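SidF, inhibitor of growth family, member 3 (Legionella pneumophila subsp. pneumophila, PDB 4FYE) acts as a Legionella phosphoinositide phosphatase, probably removing phosphate from membrane phosphoinositide lipids, and is classed as a phosphatidylinositol-3,4,5-trisphosphate 3-phosphatase. Local coordinates at residues A[15-20]-A[201-206]; A[54-59]-A[187-192]; A[682-687]-A[726-731]. The protein carries 1 engineered substitution. All coordinates share one frame; numbering follows the deposited sequence.

Contact 1 of 3, residues A[15-20]-A[201-206]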
loop_
_atom_site.group_PDB
_atom_site.type_symbol
_atom_site.label_atom_id
_atom_site.label_comp_id
_atom_site.label_asym_id
_atom_site.label_seq_id
_atom_site.Cartn_x
_atom_site.Cartn_y
_atom_site.Cartn_z
ATOM N N HIS A 15 17.176 -0.917 14.462
ATOM C CA HIS A 15 17.013 -1.917 15.524
ATOM C C HIS A 15 16.416 -3.206 15.008
ATOM O O HIS A 15 16.795 -4.267 15.418
ATOM C CB HIS A 15 16.199 -1.349 16.660
ATOM C CG HIS A 15 16.987 -0.453 17.551
ATOM N ND1 HIS A 15 17.542 -0.887 18.711
ATOM C CD2 HIS A 15 17.374 0.872 17.394
ATOM C CE1 HIS A 15 18.216 0.125 19.281
ATOM N NE2 HIS A 15 18.118 1.203 18.468
ATOM N N LEU A 16 15.496 -3.095 14.052
ATOM C CA LEU A 16 14.763 -4.229 13.535
ATOM C C LEU A 16 15.661 -5.198 12.818
ATOM O O LEU A 16 15.352 -6.355 12.752
ATOM C CB LEU A 16 13.661 -3.764 12.575
ATOM C CG LEU A 16 12.399 -3.334 13.294
ATOM C CD1 LEU A 16 11.363 -2.601 12.381
ATOM C CD2 LEU A 16 11.806 -4.557 13.955
ATOM N N LEU A 17 16.751 -4.713 12.256
ATOM C CA LEU A 17 17.632 -5.543 11.475
ATOM C C LEU A 17 18.769 -6.106 12.299
ATOM O O LEU A 17 19.645 -6.738 11.766
ATOM C CB LEU A 17 18.182 -4.744 10.290
ATOM C CG LEU A 17 17.021 -4.486 9.331
ATOM C CD1 LEU A 17 17.374 -3.409 8.317
ATOM C CD2 LEU A 17 16.597 -5.779 8.684
ATOM N N SER A 18 18.769 -5.879 13.600
ATOM C CA SER A 18 19.910 -6.294 14.426
ATOM C C SER A 18 19.607 -7.646 15.099
ATOM O O SER A 18 18.703 -8.384 14.652
ATOM C CB SER A 18 20.240 -5.216 15.481
ATOM O OG SER A 18 19.162 -5.079 16.401
ATOM N N ASP A 19 20.344 -7.958 16.171
ATOM C CA ASP A 19 20.222 -9.253 16.793
ATOM C C ASP A 19 19.009 -9.304 17.673
ATOM O O ASP A 19 19.004 -8.680 18.722
ATOM C CB ASP A 19 21.481 -9.622 17.583
ATOM C CG ASP A 19 22.194 -10.838 16.988
ATOM O OD1 ASP A 19 22.030 -11.085 15.773
ATOM O OD2 ASP A 19 22.906 -11.562 17.721
ATOM N N LEU A 20 17.987 -10.054 17.266
ATOM C CA LEU A 20 16.736 -10.070 18.040
ATOM C C LEU A 20 16.509 -11.322 18.857
ATOM O O LEU A 20 17.094 -12.392 18.554
ATOM C CB LEU A 20 15.532 -9.854 17.123
ATOM C CG LEU A 20 15.590 -8.604 16.233
ATOM C CD1 LEU A 20 14.628 -8.810 15.065
ATOM C CD2 LEU A 20 15.235 -7.328 16.991
ATOM N N PHE A 201 16.941 -5.200 2.104
ATOM C CA PHE A 201 15.760 -5.673 2.873
ATOM C C PHE A 201 14.504 -4.955 2.408
ATOM O O PHE A 201 14.574 -3.848 1.837
ATOM C CB PHE A 201 15.901 -5.410 4.353
ATOM C CG PHE A 201 16.111 -3.975 4.672
ATOM C CD1 PHE A 201 17.388 -3.461 4.758
ATOM C CD2 PHE A 201 15.026 -3.135 4.932
ATOM C CE1 PHE A 201 17.588 -2.096 5.056
ATOM C CE2 PHE A 201 15.205 -1.789 5.216
ATOM C CZ PHE A 201 16.479 -1.264 5.266
ATOM N N ILE A 202 13.363 -5.583 2.697
ATOM C CA ILE A 202 12.072 -4.975 2.571
ATOM C C ILE A 202 11.263 -5.374 3.802
ATOM O O ILE A 202 11.256 -6.543 4.177
ATOM C CB ILE A 202 11.287 -5.531 1.364
ATOM C CG1 ILE A 202 12.074 -5.431 0.074
ATOM C CG2 ILE A 202 9.961 -4.754 1.208
ATOM C CD1 ILE A 202 11.551 -6.406 -0.949
ATOM N N MET A 203 10.529 -4.424 4.381
ATOM C CA MET A 203 9.686 -4.757 5.501
ATOM C C MET A 203 8.320 -4.085 5.423
ATOM O O MET A 203 8.150 -3.160 4.678
ATOM C CB MET A 203 10.377 -4.419 6.795
ATOM C CG MET A 203 11.041 -3.066 6.820
ATOM S SD MET A 203 11.628 -2.776 8.532
ATOM C CE MET A 203 13.287 -3.477 8.596
ATOM N N TYR A 204 7.339 -4.659 6.105
ATOM C CA TYR A 204 6.002 -4.180 6.221
ATOM C C TYR A 204 5.874 -4.034 7.710
ATOM O O TYR A 204 6.074 -5.026 8.476
ATOM C CB TYR A 204 4.945 -5.178 5.649
ATOM C CG TYR A 204 4.775 -5.214 4.103
ATOM C CD1 TYR A 204 5.686 -4.637 3.251
ATOM C CD2 TYR A 204 3.712 -5.856 3.528
ATOM C CE1 TYR A 204 5.520 -4.661 1.870
ATOM C CE2 TYR A 204 3.551 -5.934 2.136
ATOM C CZ TYR A 204 4.438 -5.333 1.309
ATOM O OH TYR A 204 4.261 -5.417 -0.069
ATOM N N ILE A 205 5.668 -2.773 8.131
ATOM C CA ILE A 205 5.453 -2.461 9.498
ATOM C C ILE A 205 4.005 -2.053 9.582
ATOM O O ILE A 205 3.571 -1.171 8.886
ATOM C CB ILE A 205 6.337 -1.327 9.962
ATOM C CG1 ILE A 205 7.817 -1.652 9.765
ATOM C CG2 ILE A 205 6.097 -1.039 11.453
ATOM C CD1 ILE A 205 8.644 -0.356 9.797
ATOM N N PRO A 206 3.235 -2.738 10.400
ATOM C CA PRO A 206 1.811 -2.429 10.478
ATOM C C PRO A 206 1.645 -1.028 11.047
ATOM O O PRO A 206 2.252 -0.664 12.046
ATOM C CB PRO A 206 1.300 -3.381 11.536
ATOM C CG PRO A 206 2.406 -4.336 11.836
ATOM C CD PRO A 206 3.683 -3.675 11.456
#
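Leu17 sets one methyl, CD1, over a face of the Phe201 ring. The carbon lies 3.6 Å from the ring centroid and 15° off the ring normal, which meets the geometry of a CH-pi contact. Its closest ring atom is Phe201 CE1, at 3.5 Å from Leu17 CD1, so the methyl is shifted a little from the centre toward that rim. The two side chains run at about a right angle. On Phe201, CG stands between the backbone N and the carbonyl carbon (chi1 58°), and this rotation lifts the ring off the strand with a face turned to the leucine.

Met203, two residues along on the same side of the strand, bends at chi3 (89°) and brings its methyl against both leucines: CE is 3.9 Å from Leu17 CG and 4.0 Å from Leu16 CB. The sulfur meets the other leucine, with Met203 SD 3.9 Å from Leu16 CD1. Leu16 CD1 also approaches Ile205 CD1, more loosely, at 4.4 Å. No hydrogen bond crosses between the segments, so the joint is wholly apolar.

The last turn of helix 9-16 and the residue that follows it thus pack on the face of strand 199-206 that carries Phe201, Met203 and Ile205. Val13, earlier on that helix, adds to the cover over Phe201 and Met203, while Ile186 of strand 184-189 and Ile250 of strand 247-254 flank Met203 within the sheet.

Contact 2 of 3, residues A[54-59]-A[187-192]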
loop_
_atom_site.group_PDB
_atom_site.type_symbol
_atom_site.label_atom_id
_atom_site.label_comp_id
_atom_site.label_asym_id
_atom_site.label_seq_id
_atom_site.Cartn_x
_atom_site.Cartn_y
_atom_site.Cartn_z
ATOM N N VAL A 54 12.711 -13.448 7.136
ATOM C CA VAL A 54 13.126 -14.455 6.217
ATOM C C VAL A 54 14.407 -13.983 5.524
ATOM O O VAL A 54 14.431 -12.882 4.968
ATOM C CB VAL A 54 12.056 -14.674 5.101
ATOM C CG1 VAL A 54 12.646 -15.485 3.959
ATOM C CG2 VAL A 54 10.833 -15.436 5.586
ATOM N N ASN A 55 15.437 -14.825 5.485
ATOM C CA ASN A 55 16.607 -14.630 4.604
ATOM C C ASN A 55 16.568 -15.504 3.378
ATOM O O ASN A 55 16.373 -16.711 3.508
ATOM C CB ASN A 55 17.924 -14.927 5.381
ATOM C CG ASN A 55 17.922 -14.270 6.731
ATOM O OD1 ASN A 55 18.273 -13.106 6.853
ATOM N ND2 ASN A 55 17.396 -14.955 7.723
ATOM N N SER A 56 16.798 -14.948 2.190
ATOM C CA SER A 56 16.860 -15.838 1.009
ATOM C C SER A 56 17.966 -16.880 1.193
ATOM O O SER A 56 19.055 -16.541 1.638
ATOM C CB SER A 56 17.105 -15.065 -0.284
ATOM O OG SER A 56 15.989 -14.242 -0.576
ATOM N N GLN A 57 17.632 -18.130 0.882
ATOM C CA GLN A 57 18.564 -19.237 0.665
ATOM C C GLN A 57 18.373 -19.731 -0.804
ATOM O O GLN A 57 17.323 -19.501 -1.419
ATOM C CB GLN A 57 18.284 -20.390 1.652
ATOM C CG GLN A 57 18.423 -20.111 3.166
ATOM C CD GLN A 57 19.801 -19.558 3.569
ATOM O OE1 GLN A 57 19.904 -18.693 4.438
ATOM N NE2 GLN A 57 20.859 -20.049 2.939
ATOM N N TYR A 58 19.382 -20.402 -1.360
ATOM C CA TYR A 58 19.377 -20.783 -2.759
ATOM C C TYR A 58 19.878 -22.178 -2.903
ATOM O O TYR A 58 20.596 -22.625 -2.055
ATOM C CB TYR A 58 20.317 -19.883 -3.547
ATOM C CG TYR A 58 19.959 -18.443 -3.415
ATOM C CD1 TYR A 58 20.603 -17.623 -2.459
ATOM C CD2 TYR A 58 18.958 -17.875 -4.240
ATOM C CE1 TYR A 58 20.254 -16.279 -2.339
ATOM C CE2 TYR A 58 18.626 -16.558 -4.132
ATOM C CZ TYR A 58 19.235 -15.790 -3.182
ATOM O OH TYR A 58 18.853 -14.527 -3.076
ATOM N N ASP A 59 19.528 -22.844 -3.996
ATOM C CA ASP A 59 20.116 -24.134 -4.342
ATOM C C ASP A 59 21.445 -23.950 -5.121
ATOM O O ASP A 59 21.882 -22.825 -5.384
ATOM C CB ASP A 59 19.119 -24.959 -5.168
ATOM C CG ASP A 59 18.821 -24.338 -6.545
ATOM O OD1 ASP A 59 19.595 -23.471 -7.046
ATOM O OD2 ASP A 59 17.778 -24.708 -7.134
ATOM N N HIS A 187 11.933 -9.228 4.935
ATOM C CA HIS A 187 12.723 -10.083 4.060
ATOM C C HIS A 187 14.065 -9.496 3.781
ATOM O O HIS A 187 14.140 -8.388 3.183
ATOM C CB HIS A 187 12.016 -10.253 2.761
ATOM C CG HIS A 187 12.694 -11.201 1.810
ATOM N ND1 HIS A 187 12.444 -11.189 0.513
ATOM C CD2 HIS A 187 13.695 -12.132 2.005
ATOM C CE1 HIS A 187 13.152 -12.124 -0.106
ATOM N NE2 HIS A 187 13.960 -12.676 0.811
ATOM N N ARG A 188 15.113 -10.221 4.185
ATOM C CA ARG A 188 16.524 -9.881 3.880
ATOM C C ARG A 188 17.164 -10.779 2.826
ATOM O O ARG A 188 17.050 -12.020 2.893
ATOM C CB ARG A 188 17.374 -10.117 5.127
ATOM C CG ARG A 188 16.740 -9.471 6.351
ATOM C CD ARG A 188 17.488 -9.850 7.655
ATOM N NE ARG A 188 18.805 -9.237 7.739
ATOM C CZ ARG A 188 19.310 -8.706 8.854
ATOM N NH1 ARG A 188 18.618 -8.721 9.993
ATOM N NH2 ARG A 188 20.517 -8.158 8.835
ATOM N N PHE A 189 17.929 -10.148 1.935
ATOM C CA PHE A 189 18.584 -10.794 0.789
ATOM C C PHE A 189 19.681 -9.891 0.143
ATOM O O PHE A 189 19.551 -8.679 0.137
ATOM C CB PHE A 189 17.537 -11.132 -0.323
ATOM C CG PHE A 189 16.726 -9.906 -0.822
ATOM C CD1 PHE A 189 15.625 -9.425 -0.103
ATOM C CD2 PHE A 189 17.093 -9.225 -2.011
ATOM C CE1 PHE A 189 14.926 -8.261 -0.502
ATOM C CE2 PHE A 189 16.381 -8.074 -2.436
ATOM C CZ PHE A 189 15.270 -7.620 -1.701
ATOM N N LYS A 190 20.709 -10.478 -0.463
ATOM C CA LYS A 190 21.620 -9.739 -1.341
ATOM C C LYS A 190 21.037 -9.557 -2.747
ATOM O O LYS A 190 20.952 -10.497 -3.514
ATOM C CB LYS A 190 22.977 -10.444 -1.390
ATOM C CG LYS A 190 23.743 -10.396 -0.056
ATOM C CD LYS A 190 24.883 -11.445 0.093
ATOM C CE LYS A 190 26.213 -10.961 -0.490
ATOM N NZ LYS A 190 26.745 -9.676 0.094
ATOM N N ALA A 191 20.601 -8.352 -3.087
ATOM C CA ALA A 191 20.238 -8.061 -4.464
ATOM C C ALA A 191 21.442 -8.207 -5.392
ATOM O O ALA A 191 22.585 -8.007 -4.974
ATOM C CB ALA A 191 19.717 -6.655 -4.551
ATOM N N PRO A 192 21.197 -8.515 -6.663
ATOM C CA PRO A 192 22.269 -8.442 -7.675
ATOM C C PRO A 192 23.123 -7.136 -7.645
ATOM O O PRO A 192 22.553 -6.023 -7.620
ATOM C CB PRO A 192 21.512 -8.554 -9.015
ATOM C CG PRO A 192 20.061 -8.534 -8.705
ATOM C CD PRO A 192 19.875 -8.812 -7.248
#
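His187 and Ser56 meet because of two rotations. The histidine has CG opposite its backbone N (chi1 -176°), which carries the ring toward strand 50-55, and Ser56 has OG opposite its carbonyl carbon (chi1 -67°), which turns the hydroxyl back to the ring. His187 NE2 then donates to Ser56 OG at 2.9 Å, with the oxygen close to the ring plane. The hydroxyl also bonds Glu699 on helix 692-699, consistent with OG accepting from the histidine while giving its hydrogen to the carboxylate. The same ring edge faces the neighbouring backbone, with His187 CD2 3.1 Å from Val54 O. Over one face of the ring stands Phe189 CD1, 3.6 Å above the plane and centred on it. Edge and face contacts together probably restrict how far the imidazole can turn.

Asn55 and Arg188 project from the other face of the sheet, side by side and pointing the same way, their amide and guanidinium planes 44° apart. The amide oxygen meets the aliphatic part of the arginine, Asn55 OD1 lying 3.4 Å from Arg188 CD. The guanidinium has its salt bridge with Glu199 on the adjoining strand.

Arg188 supplies both backbone bonds between the two segments: its N donates to Val54 O at 2.9 Å, and its O accepts from Ser56 N at 3.0 Å. One residue bonding on both sides of its bridge partner, Asn55, is the signature of parallel strands. Strands 50-55 and 184-189 are sheet neighbours whose connection runs through helices 71-92, 98-119, 136-163 and 167-180, a long helical crossover within a mixed six-stranded sheet.

Contact 3 of 3, residues A[682-687]-A[726-731]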
loop_
_atom_site.group_PDB
_atom_site.type_symbol
_atom_site.label_atom_id
_atom_site.label_comp_id
_atom_site.label_asym_id
_atom_site.label_seq_id
_atom_site.Cartn_x
_atom_site.Cartn_y
_atom_site.Cartn_z
ATOM N N HIS A 682 12.289 -4.772 -18.907
ATOM C CA HIS A 682 12.888 -6.109 -19.059
ATOM C C HIS A 682 11.820 -7.188 -19.117
ATOM O O HIS A 682 10.912 -7.236 -18.284
ATOM C CB HIS A 682 13.982 -6.452 -18.020
ATOM C CG HIS A 682 14.676 -7.778 -18.315
ATOM N ND1 HIS A 682 14.192 -8.991 -17.867
ATOM C CD2 HIS A 682 15.771 -8.077 -19.134
ATOM C CE1 HIS A 682 14.961 -9.985 -18.335
ATOM N NE2 HIS A 682 15.931 -9.433 -19.114
ATOM N N ARG A 683 11.916 -8.030 -20.137
ATOM C CA ARG A 683 10.972 -9.098 -20.379
ATOM C C ARG A 683 11.444 -10.372 -19.640
ATOM O O ARG A 683 12.418 -11.011 -20.062
ATOM C CB ARG A 683 10.830 -9.362 -21.934
ATOM C CG ARG A 683 10.211 -8.212 -22.773
ATOM C CD ARG A 683 8.819 -7.724 -22.264
ATOM N NE ARG A 683 8.816 -6.946 -20.993
ATOM C CZ ARG A 683 7.735 -6.840 -20.173
ATOM N NH1 ARG A 683 6.573 -7.476 -20.450
ATOM N NH2 ARG A 683 7.772 -6.106 -19.048
ATOM N N ARG A 684 10.747 -10.769 -18.572
ATOM C CA ARG A 684 11.202 -11.960 -17.816
ATOM C C ARG A 684 11.054 -13.203 -18.653
ATOM O O ARG A 684 10.097 -13.321 -19.431
ATOM C CB ARG A 684 10.480 -12.111 -16.465
ATOM C CG ARG A 684 11.127 -11.323 -15.352
ATOM C CD ARG A 684 10.246 -10.206 -14.763
ATOM N NE ARG A 684 10.396 -8.925 -15.432
ATOM C CZ ARG A 684 10.461 -7.704 -14.862
ATOM N NH1 ARG A 684 10.440 -7.501 -13.564
ATOM N NH2 ARG A 684 10.596 -6.640 -15.662
ATOM N N THR A 685 12.008 -14.124 -18.536
ATOM C CA THR A 685 12.007 -15.338 -19.382
ATOM C C THR A 685 11.885 -16.634 -18.613
ATOM O O THR A 685 11.641 -17.626 -19.247
ATOM C CB THR A 685 13.263 -15.446 -20.260
ATOM O OG1 THR A 685 14.409 -15.403 -19.410
ATOM C CG2 THR A 685 13.355 -14.278 -21.239
ATOM N N HIS A 686 12.048 -16.651 -17.283
ATOM C CA HIS A 686 11.731 -17.867 -16.481
ATOM C C HIS A 686 12.658 -19.041 -16.765
ATOM O O HIS A 686 12.333 -20.190 -16.475
ATOM C CB HIS A 686 10.255 -18.295 -16.662
ATOM C CG HIS A 686 9.306 -17.122 -16.724
ATOM N ND1 HIS A 686 8.814 -16.632 -17.892
ATOM C CD2 HIS A 686 8.811 -16.293 -15.713
ATOM C CE1 HIS A 686 8.022 -15.577 -17.627
ATOM N NE2 HIS A 686 8.045 -15.360 -16.296
ATOM N N GLY A 687 13.813 -18.732 -17.323
ATOM C CA GLY A 687 14.780 -19.713 -17.817
ATOM C C GLY A 687 15.697 -20.239 -16.727
ATOM O O GLY A 687 15.587 -19.846 -15.560
ATOM N N ASN A 726 5.882 -10.029 -17.581
ATOM C CA ASN A 726 5.865 -9.038 -16.476
ATOM C C ASN A 726 6.347 -9.484 -15.114
ATOM O O ASN A 726 6.638 -8.601 -14.293
ATOM C CB ASN A 726 4.486 -8.404 -16.283
ATOM C CG ASN A 726 4.101 -7.483 -17.443
ATOM O OD1 ASN A 726 4.977 -6.969 -18.122
ATOM N ND2 ASN A 726 2.779 -7.272 -17.664
ATOM N N PHE A 727 6.441 -10.811 -14.860
ATOM C CA PHE A 727 6.823 -11.285 -13.545
ATOM C C PHE A 727 7.728 -12.521 -13.586
ATOM O O PHE A 727 7.546 -13.431 -14.408
ATOM C CB PHE A 727 5.551 -11.572 -12.742
ATOM C CG PHE A 727 4.742 -10.333 -12.438
ATOM C CD1 PHE A 727 5.059 -9.530 -11.371
ATOM C CD2 PHE A 727 3.638 -9.988 -13.230
ATOM C CE1 PHE A 727 4.307 -8.380 -11.110
ATOM C CE2 PHE A 727 2.876 -8.878 -12.956
ATOM C CZ PHE A 727 3.235 -8.052 -11.904
ATOM N N ALA A 728 8.704 -12.543 -12.695
ATOM C CA ALA A 728 9.598 -13.675 -12.515
ATOM C C ALA A 728 8.815 -14.930 -12.154
ATOM O O ALA A 728 9.122 -16.032 -12.621
ATOM C CB ALA A 728 10.600 -13.368 -11.440
ATOM N N ASP A 729 7.765 -14.788 -11.364
ATOM C CA ASP A 729 7.082 -15.983 -10.842
ATOM C C ASP A 729 5.845 -16.384 -11.723
ATOM O O ASP A 729 5.392 -15.658 -12.587
ATOM C CB ASP A 729 6.624 -15.758 -9.424
ATOM C CG ASP A 729 5.412 -14.874 -9.378
ATOM O OD1 ASP A 729 5.612 -13.669 -9.632
ATOM O OD2 ASP A 729 4.255 -15.370 -9.210
ATOM N N ASN A 730 5.290 -17.554 -11.480
ATOM C CA ASN A 730 4.314 -18.081 -12.366
ATOM C C ASN A 730 2.890 -18.111 -11.711
ATOM O O ASN A 730 2.016 -18.816 -12.201
ATOM C CB ASN A 730 4.755 -19.471 -12.723
ATOM C CG ASN A 730 4.819 -20.457 -11.496
ATOM O OD1 ASN A 730 4.359 -20.167 -10.403
ATOM N ND2 ASN A 730 5.354 -21.654 -11.725
ATOM N N GLY A 731 2.714 -17.400 -10.587
ATOM C CA GLY A 731 1.429 -17.209 -9.918
ATOM C C GLY A 731 0.999 -18.348 -9.008
ATOM O O GLY A 731 -0.071 -18.287 -8.428
#
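Arg683 grips Asn726 end-on, both terminal nitrogens converging on one oxygen: NH1 lies 2.9 Å and NH2 3.1 Å from Asn726 OD1. This is a loop-to-loop contact, and the second loop goes on into an Asx turn, in which Asp729 OD2 accepts from Gly731 N. The oxygen sits in the guanidinium plane, but the guanidinium and amide planes are 72° apart; NH2 approaches in the amide plane, whereas NH1 comes from above it, 39° out.

Farther along, His686 NE2 donates to Phe727 O at 2.7 Å, with the oxygen near the ring plane. The same ring edge brings His686 CD2 to 3.1 Å from Ala728 O. Between these two grips lies Arg684, whose CD rests 3.5 Å from Ala728 N and whose guanidinium has Asn726 O over one face.

Second-shell bonds help to position these side chains. Arg683 NE bonds Asp681 O, and Asn726 ND2 bonds Gly621 O. Asp697 of helix 692-699 joins both loops, forming a salt bridge with Arg684 NH1 while accepting from Ala728 N. Within its own loop, Arg684 NH2 donates to His682 O at 2.7 Å, the oxygen only 5° out of the guanidinium plane.

From the N terminus, contact 1 closes the widest loop, bringing the end of helix 9-16 back to strand 199-206. Contact 2 is nested inside it, pairing strand 50-55 with strand 184-189. The two touch: strands 184-189 and 199-206 are consecutive and adjacent in the six-stranded sheet, and Arg188 NH1 lies 2.9 Å from Leu17 O, a probable hydrogen bond linking the sheet to the turn after the first helix. Contact 3 follows in series and closes a shorter loop that holds helices 692-699 and 701-712. Its nearest atoms stay about 10 Å from contact 2 and about 11 Å from contact 1, yet helix 692-699 touches segments of both contacts 2 and 3.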